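Local structure of DNA mismatch repair protein MutL (6LZI) at residues A30-E36 with R48-T54; R104-F108 with G130-G134; G217-R221 with F291-V295. The protein binds and probably hydrolyses ATP through a Bergerat-fold ATPase domain, as part of DNA mismatch repair. All blocks are in the same frame, centred on the assembly; numbering follows the deposited sequence.

In the fold
Along the chain the contacts come in series, contact 1 first and contact 3 last. Contacts 1 and 2 share the mixed sheet of the ATPase domain. Their centres lie about 10 Å apart and they touch: Gly53 O packs on Val133 CG1, and Thr54 O probably takes a hydrogen bond from Phe108 N. Strand 134-140 runs between strands 46-51 and 100-106, so it ties the two sites together beside the ADP. Contact 3 belongs to a separate five-stranded sheet, in the S5-like domain of the mismatch repair family. Centre to centre, it is about 33 Å from contact 1 and about 43 Å from contact 2. The nucleotide site and this second sheet are thus distinct parts of one chain.

Contact 1: residues A30-E36 with R48-T54; sequences AKATKVE and RVKDNGT. With ADP (adenosine-5'-diphosphate), chain H.
The adenine end of the Bergerat-fold nucleotide pocket is built here, on the antiparallel hairpin of strands 34-40 and 46-51. Asp51 OD2 accepts a hydrogen bond from ADP N6 at 2.8 Å, and Ser27 OG is hydrogen-bonded to the same oxygen. Asp51 OD1 closes an Asx turn with Gly53 N. Ala32 CB packs on Asp51 CB at 3.6 Å. Ala30 follows helix 16-29, which ends in a Schellman motif, and its O accepts a hydrogen bond from Thr54 N. Asn52 clamps the turn into the first strand. Asn52 OD1 takes two donors: Thr33 N at 2.8 Å, on a lone pair, and Lys34 N, which sits above the carbonyl plane. Asn52 ND2 reaches Thr33 OG1 at 3.0 Å, nearly in the amide plane. Asn52 CG lies between the backbone N and carbonyl carbon (chi1 67°), which turns the amide back to residues 33 and 34. With an alanine at this position, Thr33 N and Lys34 N would probably lose their shared acceptor and Thr33 OG1 its donor, freeing the turn to shift. Further along, Glu36 N binds Lys50 O at 2.7 Å. Arg48 NH1 and NH2 both grip Glu36 OE2, the carboxylate standing 85° to the guanidinium. Arg48 NH2 also forms a salt bridge with Glu38, its strongest partner, and NH1 one with Glu136. Val35 and Val49 pack on helix 16-29, while strands 178-183 and 134-140 flank the hairpin.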
ATOM      1  N   ALA A  30      -7.148  -8.069   6.592  1.00 25.75           N
ATOM      2  CA  ALA A  30      -7.030  -8.882   7.792  1.00 25.38           C
ATOM      3  C   ALA A  30      -6.778  -8.060   9.060  1.00 28.19           C
ATOM      4  O   ALA A  30      -6.384  -8.632  10.086  1.00 30.48           O
ATOM      5  CB  ALA A  30      -5.923  -9.909   7.623  1.00 26.51           C
ATOM      6  N   LYS A  31      -7.096  -6.762   9.013  1.00 25.43           N
ATOM      7  CA  LYS A  31      -7.058  -5.770  10.091  1.00 30.11           C
ATOM      8  C   LYS A  31      -5.720  -5.737  10.786  1.00 27.56           C
ATOM      9  O   LYS A  31      -5.618  -5.640  12.023  1.00 29.69           O
ATOM     10  CB  LYS A  31      -8.201  -5.923  11.108  1.00 44.66           C
ATOM     11  CG  LYS A  31      -8.881  -7.252  11.282  1.00 49.83           C
ATOM     12  CD  LYS A  31     -10.132  -7.075  12.180  1.00 54.45           C
ATOM     13  CE  LYS A  31     -10.355  -8.216  13.168  1.00 60.25           C
ATOM     14  NZ  LYS A  31      -9.220  -8.486  14.128  1.00 58.65           N
ATOM     15  N   ALA A  32      -4.669  -5.749   9.968  1.00 20.81           N
ATOM     16  CA  ALA A  32      -3.327  -5.536  10.514  1.00 24.27           C
ATOM     17  C   ALA A  32      -3.181  -4.107  11.029  1.00 27.34           C
ATOM     18  O   ALA A  32      -3.741  -3.157  10.461  1.00 25.14           O
ATOM     19  CB  ALA A  32      -2.301  -5.820   9.419  1.00 21.02           C
ATOM     20  N   THR A  33      -2.487  -3.927  12.159  1.00 24.28           N
ATOM     21  CA  THR A  33      -2.118  -2.558  12.571  1.00 24.12           C
ATOM     22  C   THR A  33      -0.638  -2.235  12.313  1.00 19.20           C
ATOM     23  O   THR A  33      -0.205  -1.089  12.515  1.00 20.36           O
ATOM     24  CB  THR A  33      -2.433  -2.345  14.065  1.00 26.40           C
ATOM     25  OG1 THR A  33      -1.689  -3.285  14.822  1.00 26.76           O
ATOM     26  CG2 THR A  33      -3.974  -2.526  14.347  1.00 32.52           C
ATOM     27  N   LYS A  34       0.148  -3.211  11.855  1.00 21.80           N
ATOM     28  CA  LYS A  34       1.536  -2.993  11.490  1.00 22.23           C
ATOM     29  C   LYS A  34       1.785  -3.793  10.234  1.00 21.54           C
ATOM     30  O   LYS A  34       1.500  -5.000  10.225  1.00 22.03           O
ATOM     31  CB  LYS A  34       2.450  -3.468  12.632  1.00 22.40           C
ATOM     32  CG  LYS A  34       2.016  -2.755  13.895  1.00 29.15           C
ATOM     33  CD  LYS A  34       3.179  -2.272  14.734  1.00 37.63           C
ATOM     34  CE  LYS A  34       2.637  -1.445  15.936  1.00 42.14           C
ATOM     35  NZ  LYS A  34       2.267  -2.382  17.068  1.00 46.98           N
ATOM     36  N   VAL A  35       2.165  -3.088   9.162  1.00 19.44           N
ATOM     37  CA  VAL A  35       2.481  -3.692   7.880  1.00 17.73           C
ATOM     38  C   VAL A  35       3.927  -3.377   7.529  1.00 18.05           C
ATOM     39  O   VAL A  35       4.321  -2.205   7.466  1.00 21.89           O
ATOM     40  CB  VAL A  35       1.538  -3.140   6.810  1.00 20.86           C
ATOM     41  CG1 VAL A  35       1.963  -3.705   5.423  1.00 25.90           C
ATOM     42  CG2 VAL A  35       0.049  -3.491   7.137  1.00 21.69           C
ATOM     43  N   GLU A  36       4.701  -4.409   7.252  1.00 19.72           N
ATOM     44  CA  GLU A  36       6.118  -4.211   6.990  1.00 20.33           C
ATOM     45  C   GLU A  36       6.362  -4.725   5.592  1.00 20.04           C
ATOM     46  O   GLU A  36       5.993  -5.872   5.297  1.00 19.77           O
ATOM     47  CB  GLU A  36       6.931  -5.032   7.975  1.00 24.57           C
ATOM     48  CG  GLU A  36       8.433  -4.875   7.813  1.00 34.46           C
ATOM     49  CD  GLU A  36       9.141  -5.734   8.857  1.00 42.37           C
ATOM     50  OE1 GLU A  36       9.016  -5.379  10.055  1.00 45.34           O
ATOM     51  OE2 GLU A  36       9.716  -6.787   8.491  1.00 44.67           O
ATOM     52  N   ARG A  48       8.610  -8.922   0.181  1.00 20.96           N
ATOM     53  CA  ARG A  48       8.170  -9.526   1.435  1.00 17.28           C
ATOM     54  C   ARG A  48       7.205  -8.564   2.119  1.00 16.10           C
ATOM     55  O   ARG A  48       7.483  -7.353   2.185  1.00 21.20           O
ATOM     56  CB  ARG A  48       9.359  -9.809   2.369  1.00 21.93           C
ATOM     57  CG  ARG A  48       8.863 -10.455   3.602  1.00 25.52           C
ATOM     58  CD  ARG A  48      10.004 -10.888   4.531  1.00 31.14           C
ATOM     59  NE  ARG A  48      10.828  -9.737   4.886  1.00 35.14           N
ATOM     60  CZ  ARG A  48      10.570  -8.920   5.892  1.00 33.06           C
ATOM     61  NH1 ARG A  48       9.484  -9.100   6.668  1.00 29.66           N
ATOM     62  NH2 ARG A  48      11.396  -7.908   6.111  1.00 34.23           N
ATOM     63  N   VAL A  49       6.049  -9.089   2.549  1.00 20.80           N
ATOM     64  CA  VAL A  49       5.072  -8.296   3.297  1.00 16.17           C
ATOM     65  C   VAL A  49       4.685  -9.071   4.527  1.00 15.74           C
ATOM     66  O   VAL A  49       4.177 -10.190   4.433  1.00 17.21           O
ATOM     67  CB  VAL A  49       3.839  -7.965   2.434  1.00 18.41           C
ATOM     68  CG1 VAL A  49       2.765  -7.140   3.211  1.00 18.47           C
ATOM     69  CG2 VAL A  49       4.232  -7.159   1.233  1.00 22.47           C
ATOM     70  N   LYS A  50       4.863  -8.438   5.659  1.00 19.69           N
ATOM     71  CA  LYS A  50       4.652  -9.002   6.957  1.00 20.24           C
ATOM     72  C   LYS A  50       3.572  -8.147   7.592  1.00 18.25           C
ATOM     73  O   LYS A  50       3.650  -6.912   7.541  1.00 19.40           O
ATOM     74  CB  LYS A  50       5.889  -8.918   7.777  1.00 19.12           C
ATOM     75  CG  LYS A  50       5.731  -9.620   9.182  1.00 23.64           C
ATOM     76  CD  LYS A  50       7.097  -9.404   9.812  1.00 24.76           C
ATOM     77  CE  LYS A  50       7.206 -10.086  11.180  1.00 31.30           C
ATOM     78  NZ  LYS A  50       6.384  -9.254  12.075  1.00 35.42           N
ATOM     79  N   ASP A  51       2.647  -8.811   8.261  1.00 17.21           N
ATOM     80  CA  ASP A  51       1.601  -8.117   9.011  1.00 17.22           C
ATOM     81  C   ASP A  51       1.292  -8.850  10.313  1.00 19.64           C
ATOM     82  O   ASP A  51       1.646 -10.040  10.506  1.00 18.26           O
ATOM     83  CB  ASP A  51       0.311  -7.959   8.136  1.00 19.46           C
ATOM     84  CG  ASP A  51      -0.461  -9.246   7.933  1.00 20.97           C
ATOM     85  OD1 ASP A  51      -0.807  -9.961   8.941  1.00 23.87           O
ATOM     86  OD2 ASP A  51      -0.694  -9.600   6.722  1.00 18.48           O
ATOM     87  N   ASN A  52       0.637  -8.107  11.229  1.00 19.75           N
ATOM     88  CA  ASN A  52       0.218  -8.624  12.518  1.00 22.34           C
ATOM     89  C   ASN A  52      -1.309  -8.737  12.581  1.00 20.98           C
ATOM     90  O   ASN A  52      -1.899  -8.527  13.639  1.00 21.27           O
ATOM     91  CB  ASN A  52       0.742  -7.718  13.653  1.00 24.09           C
ATOM     92  CG  ASN A  52       0.085  -6.327  13.624  1.00 24.36           C
ATOM     93  OD1 ASN A  52      -0.588  -5.962  12.639  1.00 21.92           O
ATOM     94  ND2 ASN A  52       0.215  -5.558  14.722  1.00 23.17           N
ATOM     95  N   GLY A  53      -1.924  -9.065  11.462  1.00 20.71           N
ATOM     96  CA  GLY A  53      -3.355  -9.280  11.404  1.00 26.18           C
ATOM     97  C   GLY A  53      -3.758 -10.622  11.979  1.00 27.51           C
ATOM     98  O   GLY A  53      -3.002 -11.326  12.654  1.00 30.61           O
ATOM     99  N   THR A  54      -4.969 -11.010  11.637  1.00 27.43           N
ATOM    100  CA  THR A  54      -5.563 -12.160  12.296  1.00 28.09           C
ATOM    101  C   THR A  54      -4.975 -13.483  11.839  1.00 26.30           C
ATOM    102  O   THR A  54      -5.279 -14.515  12.433  1.00 29.69           O
ATOM    103  CB  THR A  54      -7.080 -12.181  12.022  1.00 35.73           C
ATOM    104  OG1 THR A  54      -7.292 -12.617  10.674  1.00 43.00           O
ATOM    105  CG2 THR A  54      -7.608 -10.823  12.122  1.00 43.34           C
TER
HETATM  106  PB  ADP H 407      -9.073 -11.964  -1.949  1.00 32.34           P
HETATM  107  O1B ADP H 407      -8.262 -11.133  -1.013  1.00 26.41           O
HETATM  108  O2B ADP H 407     -10.136 -12.814  -1.206  1.00 33.18           O
HETATM  109  O3B ADP H 407      -9.718 -11.132  -3.035  1.00 35.93           O
HETATM  110  PA  ADP H 407      -6.508 -13.202  -2.274  1.00 29.16           P
HETATM  111  O1A ADP H 407      -5.977 -14.214  -3.247  1.00 27.95           O
HETATM  112  O2A ADP H 407      -5.773 -11.906  -2.243  1.00 21.34           O
HETATM  113  O3A ADP H 407      -8.105 -13.008  -2.673  1.00 31.48           O
HETATM  114  O5' ADP H 407      -6.377 -13.760  -0.763  1.00 29.56           O
HETATM  115  C5' ADP H 407      -7.181 -14.929  -0.601  1.00 33.50           C
HETATM  116  C4' ADP H 407      -7.606 -15.087   0.856  1.00 34.04           C
HETATM  117  O4' ADP H 407      -6.471 -15.368   1.636  1.00 30.90           O
HETATM  118  C3' ADP H 407      -8.258 -13.886   1.509  1.00 28.51           C
HETATM  119  O3' ADP H 407      -9.698 -13.951   1.317  1.00 33.17           O
HETATM  120  C2' ADP H 407      -7.939 -14.100   2.976  1.00 26.31           C
HETATM  121  O2' ADP H 407      -8.952 -15.060   3.423  1.00 30.85           O
HETATM  122  C1' ADP H 407      -6.619 -14.831   2.936  1.00 24.26           C
HETATM  123  N9  ADP H 407      -5.479 -13.946   3.136  1.00 23.12           N
HETATM  124  C8  ADP H 407      -4.584 -13.511   2.207  1.00 22.37           C
HETATM  125  N7  ADP H 407      -3.638 -12.717   2.775  1.00 20.33           N
HETATM  126  C5  ADP H 407      -3.985 -12.645   4.086  1.00 21.65           C
HETATM  127  C6  ADP H 407      -3.389 -11.952   5.232  1.00 20.71           C
HETATM  128  N6  ADP H 407      -2.288 -11.171   5.058  1.00 22.42           N
HETATM  129  N1  ADP H 407      -4.001 -12.103   6.439  1.00 21.97           N
HETATM  130  C2  ADP H 407      -5.154 -12.886   6.546  1.00 20.06           C
HETATM  131  N3  ADP H 407      -5.729 -13.561   5.553  1.00 22.08           N
HETATM  132  C4  ADP H 407      -5.150 -13.464   4.325  1.00 23.93           C

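Contact 2: residues R104-F108 with G130-G134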
ATOM      1  N   ARG A 104       3.684 -17.774   4.952  1.00 19.37           N
ATOM      2  CA  ARG A 104       3.570 -18.357   6.274  1.00 17.77           C
ATOM      3  C   ARG A 104       2.540 -17.555   7.068  1.00 19.22           C
ATOM      4  O   ARG A 104       2.449 -16.339   6.919  1.00 21.28           O
ATOM      5  CB  ARG A 104       4.946 -18.405   7.004  1.00 22.30           C
ATOM      6  CG  ARG A 104       5.592 -17.035   7.335  1.00 24.58           C
ATOM      7  CD  ARG A 104       6.965 -17.317   8.019  1.00 24.36           C
ATOM      8  NE  ARG A 104       7.855 -17.935   7.018  1.00 25.66           N
ATOM      9  CZ  ARG A 104       8.552 -17.218   6.131  1.00 31.09           C
ATOM     10  NH1 ARG A 104       8.438 -15.888   6.109  1.00 30.71           N
ATOM     11  NH2 ARG A 104       9.354 -17.817   5.225  1.00 29.75           N
ATOM     12  N   SER A 105       1.750 -18.241   7.884  1.00 18.28           N
ATOM     13  CA  SER A 105       0.686 -17.564   8.660  1.00 18.57           C
ATOM     14  C   SER A 105       0.368 -18.326   9.944  1.00 18.98           C
ATOM     15  O   SER A 105       0.313 -19.564   9.979  1.00 21.41           O
ATOM     16  CB  SER A 105      -0.613 -17.405   7.842  1.00 20.54           C
ATOM     17  OG  SER A 105      -1.536 -16.580   8.511  1.00 22.11           O
ATOM     18  N   ARG A 106       0.171 -17.561  11.011  1.00 21.61           N
ATOM     19  CA  ARG A 106      -0.222 -18.075  12.290  1.00 21.33           C
ATOM     20  C   ARG A 106      -1.561 -17.414  12.631  1.00 23.03           C
ATOM     21  O   ARG A 106      -1.655 -16.179  12.696  1.00 25.48           O
ATOM     22  CB  ARG A 106       0.806 -17.744  13.342  1.00 24.30           C
ATOM     23  CG  ARG A 106       0.389 -18.330  14.718  1.00 23.98           C
ATOM     24  CD  ARG A 106       1.477 -17.998  15.776  1.00 26.40           C
ATOM     25  NE  ARG A 106       0.946 -18.080  17.129  1.00 26.50           N
ATOM     26  CZ  ARG A 106       1.647 -17.699  18.198  1.00 35.41           C
ATOM     27  NH1 ARG A 106       2.905 -17.281  18.028  1.00 34.57           N
ATOM     28  NH2 ARG A 106       1.094 -17.694  19.412  1.00 36.90           N
ATOM     29  N   PHE A 107      -2.569 -18.243  12.787  1.00 26.46           N
ATOM     30  CA  PHE A 107      -3.917 -17.763  13.073  1.00 29.59           C
ATOM     31  C   PHE A 107      -3.971 -17.285  14.515  1.00 31.59           C
ATOM     32  O   PHE A 107      -3.347 -17.873  15.406  1.00 29.90           O
ATOM     33  CB  PHE A 107      -4.873 -18.943  12.841  1.00 23.99           C
ATOM     34  CG  PHE A 107      -6.333 -18.587  12.760  1.00 29.82           C
ATOM     35  CD1 PHE A 107      -6.790 -17.675  11.815  1.00 28.29           C
ATOM     36  CD2 PHE A 107      -7.232 -19.308  13.480  1.00 32.60           C
ATOM     37  CE1 PHE A 107      -8.144 -17.393  11.710  1.00 34.08           C
ATOM     38  CE2 PHE A 107      -8.642 -19.044  13.379  1.00 38.24           C
ATOM     39  CZ  PHE A 107      -9.069 -18.097  12.470  1.00 33.91           C
ATOM     40  N   PHE A 108      -4.785 -16.265  14.776  1.00 32.86           N
ATOM     41  CA  PHE A 108      -4.851 -15.738  16.135  1.00 32.99           C
ATOM     42  C   PHE A 108      -5.206 -16.822  17.169  1.00 37.07           C
ATOM     43  O   PHE A 108      -4.797 -16.724  18.339  1.00 40.58           O
ATOM     44  CB  PHE A 108      -5.835 -14.541  16.180  1.00 31.41           C
ATOM     45  CG  PHE A 108      -7.285 -14.944  16.103  1.00 32.57           C
ATOM     46  CD1 PHE A 108      -7.898 -15.073  14.857  1.00 35.47           C
ATOM     47  CD2 PHE A 108      -8.041 -15.102  17.257  1.00 37.42           C
ATOM     48  CE1 PHE A 108      -9.262 -15.438  14.777  1.00 36.18           C
ATOM     49  CE2 PHE A 108      -9.393 -15.474  17.204  1.00 43.46           C
ATOM     50  CZ  PHE A 108     -10.000 -15.642  15.959  1.00 41.57           C
ATOM     51  N   GLY A 130       7.432 -21.768  13.646  1.00 30.97           N
ATOM     52  CA  GLY A 130       7.228 -20.855  14.769  1.00 31.49           C
ATOM     53  C   GLY A 130       7.273 -19.401  14.312  1.00 31.82           C
ATOM     54  O   GLY A 130       8.242 -18.990  13.667  1.00 29.14           O
ATOM     55  N   MET A 131       6.242 -18.611  14.616  1.00 29.35           N
ATOM     56  CA  MET A 131       6.178 -17.228  14.152  1.00 28.17           C
ATOM     57  C   MET A 131       5.236 -16.471  15.057  1.00 29.07           C
ATOM     58  O   MET A 131       4.464 -17.089  15.779  1.00 25.73           O
ATOM     59  CB  MET A 131       5.680 -17.142  12.705  1.00 27.74           C
ATOM     60  CG  MET A 131       4.420 -17.907  12.481  1.00 25.67           C
ATOM     61  SD  MET A 131       3.951 -17.855  10.749  1.00 24.75           S
ATOM     62  CE  MET A 131       3.603 -16.173  10.361  1.00 22.85           C
ATOM     63  N   PRO A 132       5.261 -15.139  15.020  1.00 28.16           N
ATOM     64  CA  PRO A 132       4.194 -14.383  15.692  1.00 28.45           C
ATOM     65  C   PRO A 132       2.863 -14.542  14.951  1.00 27.44           C
ATOM     66  O   PRO A 132       2.806 -14.839  13.754  1.00 24.82           O
ATOM     67  CB  PRO A 132       4.668 -12.922  15.627  1.00 31.89           C
ATOM     68  CG  PRO A 132       6.089 -12.953  15.132  1.00 31.98           C
ATOM     69  CD  PRO A 132       6.232 -14.239  14.342  1.00 30.31           C
ATOM     70  N   VAL A 133       1.776 -14.294  15.683  1.00 26.62           N
ATOM     71  CA  VAL A 133       0.477 -14.207  15.017  1.00 26.50           C
ATOM     72  C   VAL A 133       0.535 -13.220  13.865  1.00 21.74           C
ATOM     73  O   VAL A 133       1.118 -12.120  13.963  1.00 27.17           O
ATOM     74  CB  VAL A 133      -0.627 -13.782  16.011  1.00 21.76           C
ATOM     75  CG1 VAL A 133      -1.929 -13.556  15.209  1.00 27.28           C
ATOM     76  CG2 VAL A 133      -0.813 -14.801  17.085  1.00 24.07           C
ATOM     77  N   GLY A 134      -0.046 -13.616  12.756  1.00 20.97           N
ATOM     78  CA  GLY A 134      -0.118 -12.776  11.563  1.00 17.00           C
ATOM     79  C   GLY A 134       0.388 -13.547  10.329  1.00 20.39           C
ATOM     80  O   GLY A 134       0.398 -14.777  10.299  1.00 20.81           O
TER
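Arg106 and Gly134 pair as an antiparallel hydrogen-bonded couple, where strand 100-106 meets the start of strand 134-140. The loop after strand 122-129 leads into this pair, in the ATPase-domain sheet, and the side chain of Ser105 is about 6 Å from the ADP. Arg106 N gives a bond to Gly134 O at 2.9 Å, and Gly134 N returns one to Arg106 O. Gly134 has backbone angles that would jam a side chain against the carbonyl before it. The side chain of Arg106 reaches across to the loop. Its CG is anti to the backbone N (chi1 -179°), and the chain stays extended to NE. This carries the guanidinium along the loop. Arg106 NH1 donates to Met131 O at 2.7 Å, in the guanidinium plane and in the carbonyl plane, with a nearly straight N-H line of 162°. Val133 CG2 lies over one face of the guanidinium, toward its rim, and is 3.7 Å from Arg106 NE. NE itself binds Glu110 O. The other branch, Val133 CG1, reaches Arg106 O at 3.6 Å. Met131 points at the strand, and the bend at chi3 (-64°) brings Met131 CE within 3.7 Å of Arg104 CG. Met131 SD lies 3.6 Å from Ser105 N. The polar end of Arg104 turns to Glu136, Glu138 and Glu115. Ser105 OG is hydrogen-bonded to Thr135 OG1. Three elements therefore hold the loop: the backbone pair, an arginine that binds a loop carbonyl under a valine, and a methionine against a second arginine and the strand backbone.

Contact 3: residues G217-R221 with F291-V295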
ATOM      1  N   GLY A 217     -24.537  16.114   1.403  1.00 71.81           N
ATOM      2  CA  GLY A 217     -24.226  14.706   1.250  1.00 71.97           C
ATOM      3  C   GLY A 217     -22.802  14.502   0.769  1.00 70.72           C
ATOM      4  O   GLY A 217     -22.330  13.375   0.601  1.00 69.23           O
ATOM      5  N   ILE A 218     -22.116  15.626   0.574  1.00 69.70           N
ATOM      6  CA  ILE A 218     -20.802  15.690  -0.056  1.00 68.08           C
ATOM      7  C   ILE A 218     -19.830  16.299   0.940  1.00 62.73           C
ATOM      8  O   ILE A 218     -20.083  17.391   1.459  1.00 63.21           O
ATOM      9  CB  ILE A 218     -20.857  16.537  -1.339  1.00 73.54           C
ATOM     10  CG1 ILE A 218     -19.457  17.023  -1.717  1.00 71.88           C
ATOM     11  CG2 ILE A 218     -21.817  17.726  -1.147  1.00 77.03           C
ATOM     12  CD1 ILE A 218     -18.458  15.934  -1.993  1.00 67.41           C
ATOM     13  N   THR A 219     -18.713  15.613   1.202  1.00 58.06           N
ATOM     14  CA  THR A 219     -17.772  16.095   2.210  1.00 51.30           C
ATOM     15  C   THR A 219     -16.347  16.121   1.666  1.00 43.89           C
ATOM     16  O   THR A 219     -15.890  15.149   1.051  1.00 42.27           O
ATOM     17  CB  THR A 219     -17.873  15.239   3.477  1.00 55.01           C
ATOM     18  OG1 THR A 219     -19.242  15.242   3.917  1.00 58.89           O
ATOM     19  CG2 THR A 219     -17.011  15.817   4.586  1.00 52.69           C
ATOM     20  N   LEU A 220     -15.657  17.246   1.897  1.00 43.64           N
ATOM     21  CA  LEU A 220     -14.274  17.456   1.481  1.00 39.73           C
ATOM     22  C   LEU A 220     -13.435  17.839   2.692  1.00 36.21           C
ATOM     23  O   LEU A 220     -13.859  18.654   3.519  1.00 39.07           O
ATOM     24  CB  LEU A 220     -14.178  18.569   0.426  1.00 41.13           C
ATOM     25  CG  LEU A 220     -15.000  18.423  -0.835  1.00 45.37           C
ATOM     26  CD1 LEU A 220     -14.992  19.761  -1.609  1.00 45.63           C
ATOM     27  CD2 LEU A 220     -14.509  17.272  -1.704  1.00 44.52           C
ATOM     28  N   ARG A 221     -12.271  17.222   2.803  1.00 35.54           N
ATOM     29  CA  ARG A 221     -11.261  17.559   3.788  1.00 36.28           C
ATOM     30  C   ARG A 221      -9.938  17.574   3.030  1.00 37.23           C
ATOM     31  O   ARG A 221      -9.535  16.541   2.464  1.00 32.79           O
ATOM     32  CB  ARG A 221     -11.252  16.516   4.917  1.00 35.73           C
ATOM     33  CG  ARG A 221     -10.377  16.816   6.126  1.00 34.95           C
ATOM     34  CD  ARG A 221     -10.381  15.625   7.081  1.00 35.93           C
ATOM     35  NE  ARG A 221      -9.750  15.979   8.333  1.00 42.29           N
ATOM     36  CZ  ARG A 221      -9.550  15.148   9.349  1.00 41.35           C
ATOM     37  NH1 ARG A 221      -9.933  13.867   9.278  1.00 45.89           N
ATOM     38  NH2 ARG A 221      -8.951  15.618  10.434  1.00 36.65           N
ATOM     39  N   PHE A 291     -19.491  19.153  -7.422  1.00 63.51           N
ATOM     40  CA  PHE A 291     -18.239  18.711  -6.814  1.00 63.85           C
ATOM     41  C   PHE A 291     -17.117  19.727  -7.007  1.00 63.77           C
ATOM     42  O   PHE A 291     -16.535  20.202  -6.030  1.00 57.97           O
ATOM     43  CB  PHE A 291     -17.811  17.352  -7.377  1.00 61.79           C
ATOM     44  CG  PHE A 291     -16.452  16.870  -6.882  1.00 56.88           C
ATOM     45  CD1 PHE A 291     -16.303  16.308  -5.625  1.00 56.39           C
ATOM     46  CD2 PHE A 291     -15.326  16.986  -7.678  1.00 53.49           C
ATOM     47  CE1 PHE A 291     -15.061  15.858  -5.187  1.00 53.95           C
ATOM     48  CE2 PHE A 291     -14.099  16.549  -7.241  1.00 53.28           C
ATOM     49  CZ  PHE A 291     -13.969  15.980  -5.999  1.00 52.05           C
ATOM     50  N   LEU A 292     -16.812  20.062  -8.268  1.00 65.13           N
ATOM     51  CA  LEU A 292     -15.664  20.927  -8.532  1.00 65.04           C
ATOM     52  C   LEU A 292     -15.926  22.349  -8.046  1.00 65.85           C
ATOM     53  O   LEU A 292     -14.987  23.068  -7.670  1.00 62.32           O
ATOM     54  CB  LEU A 292     -15.310  20.891 -10.028  1.00 67.36           C
ATOM     55  CG  LEU A 292     -14.583  19.630 -10.524  1.00 62.47           C
ATOM     56  CD1 LEU A 292     -14.567  19.484 -12.050  1.00 58.69           C
ATOM     57  CD2 LEU A 292     -13.168  19.605  -9.983  1.00 60.08           C
ATOM     58  N   GLU A 293     -17.199  22.748  -8.014  1.00 66.59           N
ATOM     59  CA  GLU A 293     -17.586  23.976  -7.330  1.00 69.63           C
ATOM     60  C   GLU A 293     -17.174  23.939  -5.860  1.00 66.83           C
ATOM     61  O   GLU A 293     -16.512  24.860  -5.366  1.00 66.19           O
ATOM     62  CB  GLU A 293     -19.097  24.190  -7.472  1.00 75.21           C
ATOM     63  CG  GLU A 293     -19.738  25.003  -6.355  1.00 80.65           C
ATOM     64  CD  GLU A 293     -21.191  25.358  -6.646  1.00 88.13           C
ATOM     65  OE1 GLU A 293     -21.700  24.959  -7.718  1.00 89.64           O
ATOM     66  OE2 GLU A 293     -21.820  26.043  -5.802  1.00 90.91           O
ATOM     67  N   LEU A 294     -17.552  22.878  -5.142  1.00 63.78           N
ATOM     68  CA  LEU A 294     -17.245  22.837  -3.714  1.00 58.59           C
ATOM     69  C   LEU A 294     -15.740  22.775  -3.471  1.00 53.79           C
ATOM     70  O   LEU A 294     -15.251  23.278  -2.453  1.00 52.65           O
ATOM     71  CB  LEU A 294     -17.961  21.658  -3.049  1.00 56.90           C
ATOM     72  CG  LEU A 294     -17.998  21.668  -1.508  1.00 55.05           C
ATOM     73  CD1 LEU A 294     -18.610  22.940  -0.948  1.00 56.67           C
ATOM     74  CD2 LEU A 294     -18.709  20.433  -0.936  1.00 54.10           C
ATOM     75  N   VAL A 295     -14.988  22.219  -4.412  1.00 47.75           N
ATOM     76  CA  VAL A 295     -13.536  22.232  -4.289  1.00 45.53           C
ATOM     77  C   VAL A 295     -13.001  23.653  -4.382  1.00 50.95           C
ATOM     78  O   VAL A 295     -12.154  24.061  -3.584  1.00 52.10           O
ATOM     79  CB  VAL A 295     -12.902  21.316  -5.350  1.00 43.40           C
ATOM     80  CG1 VAL A 295     -11.410  21.470  -5.349  1.00 48.27           C
ATOM     81  CG2 VAL A 295     -13.283  19.868  -5.098  1.00 40.39           C
TER
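Leu220 and Ile218 meet Leu294 where strand 219-225 and the residue just before it face the start of helix 292-298. Leu220 CD1 touches Leu294 CG at 3.6 Å. Ile218 CG1 touches Leu294 CD2, also at 3.6 Å. The side chains run alongside each other, pointing opposite ways, and Leu294 lies against both Ile218 and Leu220. Leu294 CG is anti to the backbone N (chi1 -167°), which brings CD2 toward Ile218 and Leu220. Leu220 CD1 also reaches Val295 CG2 at 3.9 Å, and Leu220 CD2 comes obliquely to Phe291 CE1 at 3.8 Å. Ile218 CD1 approaches the edge of the Phe291 ring, near its plane, 4.2 Å from Phe291 CD1. Val295 CG2 lies over one face of the same ring, toward its rim. The first helical turn is pinned by Val295 N to Phe291 O at 3.0 Å, which fixes Phe291 and Val295 relative to each other. Beyond this shell, Leu247 of helix 245-254 touches Phe291, and Ala265 of strand 260-266 touches both Phe291 and Leu220. Leu267 meets Ile218 and Phe291, and Ala213 of strand 209-213 meets Leu294. The contact thus joins helix 292-298 to the five-stranded sheet of the S5-like domain. Between these two segments it is purely apolar, so it rests on shape fit.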